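Local coordinates for solute-binding periplasmic protein of iron/siderophore ABC transporter (Yersinia pestis, PDB 6B2Y) that probably binds chelated iron in the periplasm and delivers it to an ABC transporter for uptake into the cell, at residues F195-D198 and N199-K202; M364-L367 and Y368-L372. One frame throughout, in Å; residues are numbered along the deposited sequence.

How the contacts relate
Both contacts are local, between residues about one turn apart: contact 1 within helix 186-207, contact 2 at the C-terminal end of helix 360-371, with centres 14 Å apart on the same side of the chain's centre. Each pairs a buried flank with an exposed one. They meet directly: CZ of Phe195 lies 3.7 Å from N of Leu367, and CG of Phe195 lies 3.8 Å from CE2 of Phe371. Their chemistry differs with position. Contact 1, in mid-helix, adds amide and carboxylate side chains to its backbone ladder, whereas contact 2, at a helix end, combines a serine hydroxyl with a cluster of methionine, leucine and tyrosine.

Contact 1: F195-D198 and N199-K202; sequences FYQD and NVDK
Asn199 folds back on Phe195 one turn earlier in helix 186-207, and this i to i+4 pair is the tightly packed part of the contact. Its ND2 donates to O of Phe195 at 3.0 Å with an N-H...O angle of 156°, the acceptor lying close to the amide plane. The backbone N of Asn199 donates to the same oxygen at 3.1 Å from the opposite face of the carbonyl plane. With CG of Phe195 anti to its backbone N, the ring presents one face to the amide: ND2 comes within 3.4 Å of CE1, with ring and amide planes 54° apart. On the adjoining flank, toward helix 340-350, CG2 of Val200 packs at 3.5 Å against CE1 of Tyr196, whose hydroxyl is hydrogen-bonded to Asn339.

The partly exposed side is looser. There Gln197, bent at chi2, brings NE2 to OD1 of Asp201 at 3.0 Å; the bond is less straight, at 140°, and meets the oxygen from above the carboxylate plane.

In sequence the helix lies between strands 159-162 and 217-221 of the two sheets, consistent with the long interlobe helix of this class of binding protein. On the Asn199 side, the exposed Lys202 runs extended, and its NZ donates to OD1 of Asn199 at 2.8 Å, from above the carbonyl plane. Gripped at both ends, the amide should be fixed in rotation, and the lysine charge would probably strengthen ND2 as a donor.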
loop_
_atom_site.group_PDB
_atom_site.type_symbol
_atom_site.label_atom_id
_atom_site.label_comp_id
_atom_site.label_asym_id
_atom_site.label_seq_id
_atom_site.Cartn_x
_atom_site.Cartn_y
_atom_site.Cartn_z
ATOM N N PHE A 195 13.907 -5.737 9.089
ATOM C CA PHE A 195 13.287 -6.765 8.246
ATOM C C PHE A 195 13.024 -6.243 6.841
ATOM O O PHE A 195 13.256 -6.935 5.846
ATOM C CB PHE A 195 11.985 -7.247 8.899
ATOM C CG PHE A 195 11.126 -8.111 8.002
ATOM C CD1 PHE A 195 11.338 -9.483 7.930
ATOM C CD2 PHE A 195 10.103 -7.554 7.244
ATOM C CE1 PHE A 195 10.534 -10.291 7.106
ATOM C CE2 PHE A 195 9.303 -8.342 6.429
ATOM C CZ PHE A 195 9.517 -9.719 6.359
ATOM N N TYR A 196 12.546 -5.013 6.741
ATOM C CA TYR A 196 12.251 -4.437 5.437
ATOM C C TYR A 196 13.528 -4.222 4.627
ATOM O O TYR A 196 13.614 -4.623 3.460
ATOM C CB TYR A 196 11.513 -3.120 5.658
ATOM C CG TYR A 196 11.069 -2.374 4.427
ATOM C CD1 TYR A 196 11.979 -1.603 3.684
ATOM C CD2 TYR A 196 9.737 -2.382 4.037
ATOM C CE1 TYR A 196 11.577 -0.894 2.580
ATOM C CE2 TYR A 196 9.325 -1.679 2.932
ATOM C CZ TYR A 196 10.244 -0.931 2.209
ATOM O OH TYR A 196 9.847 -0.219 1.108
ATOM N N GLN A 197 14.531 -3.578 5.234
ATOM C CA GLN A 197 15.756 -3.293 4.498
ATOM C C GLN A 197 16.440 -4.578 4.045
ATOM O O GLN A 197 16.929 -4.658 2.915
ATOM C CB GLN A 197 16.709 -2.454 5.348
ATOM C CG GLN A 197 17.875 -1.917 4.525
ATOM C CD GLN A 197 17.436 -0.856 3.525
ATOM O OE1 GLN A 197 17.172 0.289 3.898
ATOM N NE2 GLN A 197 17.325 -1.239 2.256
ATOM N N ASP A 198 16.464 -5.594 4.909
ATOM C CA ASP A 198 17.022 -6.891 4.521
ATOM C C ASP A 198 16.302 -7.454 3.308
ATOM O O ASP A 198 16.936 -7.968 2.379
ATOM C CB ASP A 198 16.931 -7.872 5.683
ATOM C CG ASP A 198 18.020 -7.641 6.703
ATOM O OD1 ASP A 198 18.887 -6.789 6.422
ATOM O OD2 ASP A 198 18.011 -8.303 7.762
ATOM N N ASN A 199 14.980 -7.345 3.289
ATOM C CA ASN A 199 14.233 -7.918 2.180
ATOM C C ASN A 199 14.234 -7.051 0.931
ATOM O O ASN A 199 14.045 -7.589 -0.162
ATOM C CB ASN A 199 12.813 -8.253 2.636
ATOM C CG ASN A 199 12.769 -9.601 3.322
ATOM O OD1 ASN A 199 12.870 -10.623 2.661
ATOM N ND2 ASN A 199 12.724 -9.604 4.645
ATOM N N VAL A 200 14.477 -5.740 1.043
ATOM C CA VAL A 200 14.717 -4.966 -0.166
ATOM C C VAL A 200 16.115 -5.249 -0.706
ATOM O O VAL A 200 16.321 -5.291 -1.922
ATOM C CB VAL A 200 14.500 -3.461 0.101
ATOM C CG1 VAL A 200 15.055 -2.588 -1.059
ATOM C CG2 VAL A 200 13.027 -3.177 0.355
ATOM N N ASP A 201 17.096 -5.461 0.188
ATOM C CA ASP A 201 18.470 -5.688 -0.280
ATOM C C ASP A 201 18.592 -7.002 -1.051
ATOM O O ASP A 201 19.461 -7.127 -1.923
ATOM C CB ASP A 201 19.455 -5.686 0.892
ATOM C CG ASP A 201 19.652 -4.303 1.498
ATOM O OD1 ASP A 201 19.118 -3.307 0.953
ATOM O OD2 ASP A 201 20.333 -4.224 2.543
ATOM N N LYS A 202 17.739 -7.987 -0.744
ATOM C CA LYS A 202 17.677 -9.210 -1.546
ATOM C C LYS A 202 17.453 -8.900 -3.013
ATOM O O LYS A 202 17.948 -9.621 -3.893
ATOM C CB LYS A 202 16.547 -10.118 -1.060
ATOM C CG LYS A 202 16.791 -10.756 0.272
ATOM C CD LYS A 202 15.542 -11.481 0.744
ATOM C CE LYS A 202 15.764 -12.079 2.111
ATOM N NZ LYS A 202 14.579 -12.838 2.572
#

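Contact 2: M364-L367 and Y368-L372; sequences MDSL and YSQFL
The carbonyl oxygen of Asp365 is gripped twice by Ser369, one turn further along the helix. OG of Ser369 donates to O of Asp365 at 2.7 Å, and N of Ser369 donates to that oxygen at 3.0 Å with an N-H...O angle of 166°; the two donors approach from opposite faces of the carbonyl plane. The torsion chi1 of 43° puts OG between the backbone N and the carbonyl carbon, within reach of the oxygen one turn back.

The apolar flank is built round Tyr368. Met364 lies alongside it, pointing the same way, with its CG 3.7 Å from CE1 of Tyr368. The sulfur makes an oblique Met-aromatic contact, SD standing 5.3 Å from the ring centroid. One ring face receives Leu372, whose CD1 methyl sits 3.5 Å above the plane over the ring centre. That methyl also meets CD2 of Leu367 at 3.9 Å, so the first residue to leave helical geometry still packs against the turn it has left.

Helix 360-371 rests on helix 186-207 through Leu367, which touches Tyr192 and Phe195, and through Phe371, whose ring is edge-to-face with that of Tyr192. Met364 meets Tyr333 and Tyr380 in neighbouring loops, Tyr380 just ahead of strand 381-383, while Leu372 reaches Tyr338 just before helix 340-350.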
loop_
_atom_site.group_PDB
_atom_site.type_symbol
_atom_site.label_atom_id
_atom_site.label_comp_id
_atom_site.label_asym_id
_atom_site.label_seq_id
_atom_site.Cartn_x
_atom_site.Cartn_y
_atom_site.Cartn_z
ATOM N N MET A 364 6.119 -12.837 3.012
ATOM C CA MET A 364 4.855 -12.481 3.644
ATOM C C MET A 364 4.582 -13.354 4.868
ATOM O O MET A 364 4.148 -12.847 5.908
ATOM C CB MET A 364 3.728 -12.585 2.620
ATOM C CG MET A 364 2.379 -12.357 3.219
ATOM S SD MET A 364 1.131 -12.823 2.051
ATOM C CE MET A 364 0.618 -11.266 1.495
ATOM N N ASP A 365 4.882 -14.657 4.784
ATOM C CA ASP A 365 4.781 -15.522 5.959
ATOM C C ASP A 365 5.610 -14.989 7.121
ATOM O O ASP A 365 5.154 -14.986 8.274
ATOM C CB ASP A 365 5.234 -16.943 5.609
ATOM C CG ASP A 365 4.148 -17.755 4.937
ATOM O OD1 ASP A 365 2.977 -17.332 4.968
ATOM O OD2 ASP A 365 4.468 -18.817 4.371
ATOM N N SER A 366 6.831 -14.522 6.836
ATOM C CA SER A 366 7.698 -14.009 7.890
ATOM C C SER A 366 7.163 -12.702 8.459
ATOM O O SER A 366 7.179 -12.495 9.678
ATOM C CB SER A 366 9.123 -13.820 7.358
ATOM O OG SER A 366 9.627 -15.057 6.868
ATOM N N LEU A 367 6.706 -11.803 7.587
ATOM C CA LEU A 367 6.136 -10.542 8.045
ATOM C C LEU A 367 5.007 -10.799 9.037
ATOM O O LEU A 367 4.962 -10.205 10.117
ATOM C CB LEU A 367 5.641 -9.737 6.839
ATOM C CG LEU A 367 5.267 -8.248 7.003
ATOM C CD1 LEU A 367 5.342 -7.557 5.651
ATOM C CD2 LEU A 367 3.871 -8.041 7.599
ATOM N N TYR A 368 4.093 -11.706 8.689
ATOM C CA TYR A 368 2.941 -11.961 9.549
ATOM C C TYR A 368 3.361 -12.614 10.862
ATOM O O TYR A 368 2.934 -12.190 11.943
ATOM C CB TYR A 368 1.928 -12.829 8.803
ATOM C CG TYR A 368 1.023 -12.016 7.908
ATOM C CD1 TYR A 368 1.534 -11.346 6.799
ATOM C CD2 TYR A 368 -0.344 -11.912 8.168
ATOM C CE1 TYR A 368 0.718 -10.583 5.981
ATOM C CE2 TYR A 368 -1.177 -11.158 7.339
ATOM C CZ TYR A 368 -0.635 -10.496 6.245
ATOM O OH TYR A 368 -1.439 -9.736 5.415
ATOM N N SER A 369 4.200 -13.653 10.798
ATOM C CA SER A 369 4.554 -14.348 12.033
ATOM C C SER A 369 5.362 -13.460 12.972
ATOM O O SER A 369 5.212 -13.557 14.196
ATOM C CB SER A 369 5.313 -15.640 11.720
ATOM O OG SER A 369 6.281 -15.448 10.705
ATOM N N GLN A 370 6.189 -12.559 12.433
ATOM C CA GLN A 370 7.019 -11.729 13.290
ATOM C C GLN A 370 6.285 -10.511 13.842
ATOM O O GLN A 370 6.618 -10.051 14.937
ATOM C CB GLN A 370 8.264 -11.256 12.531
ATOM C CG GLN A 370 9.347 -12.313 12.414
ATOM C CD GLN A 370 10.429 -11.905 11.452
ATOM O OE1 GLN A 370 10.604 -12.525 10.403
ATOM N NE2 GLN A 370 11.148 -10.845 11.789
ATOM N N PHE A 371 5.326 -9.946 13.096
ATOM C CA PHE A 371 4.782 -8.640 13.452
ATOM C C PHE A 371 3.273 -8.595 13.664
ATOM O O PHE A 371 2.799 -7.662 14.321
ATOM C CB PHE A 371 5.163 -7.603 12.379
ATOM C CG PHE A 371 6.640 -7.485 12.171
ATOM C CD1 PHE A 371 7.424 -6.828 13.103
ATOM C CD2 PHE A 371 7.249 -8.053 11.072
ATOM C CE1 PHE A 371 8.802 -6.730 12.929
ATOM C CE2 PHE A 371 8.622 -7.962 10.897
ATOM C CZ PHE A 371 9.394 -7.313 11.833
ATOM N N LEU A 372 2.514 -9.559 13.163
ATOM C CA LEU A 372 1.063 -9.430 13.142
ATOM C C LEU A 372 0.393 -10.488 14.021
ATOM O O LEU A 372 1.021 -11.446 14.485
ATOM C CB LEU A 372 0.550 -9.516 11.701
ATOM C CG LEU A 372 1.130 -8.439 10.771
ATOM C CD1 LEU A 372 0.515 -8.615 9.398
ATOM C CD2 LEU A 372 0.858 -7.036 11.316
#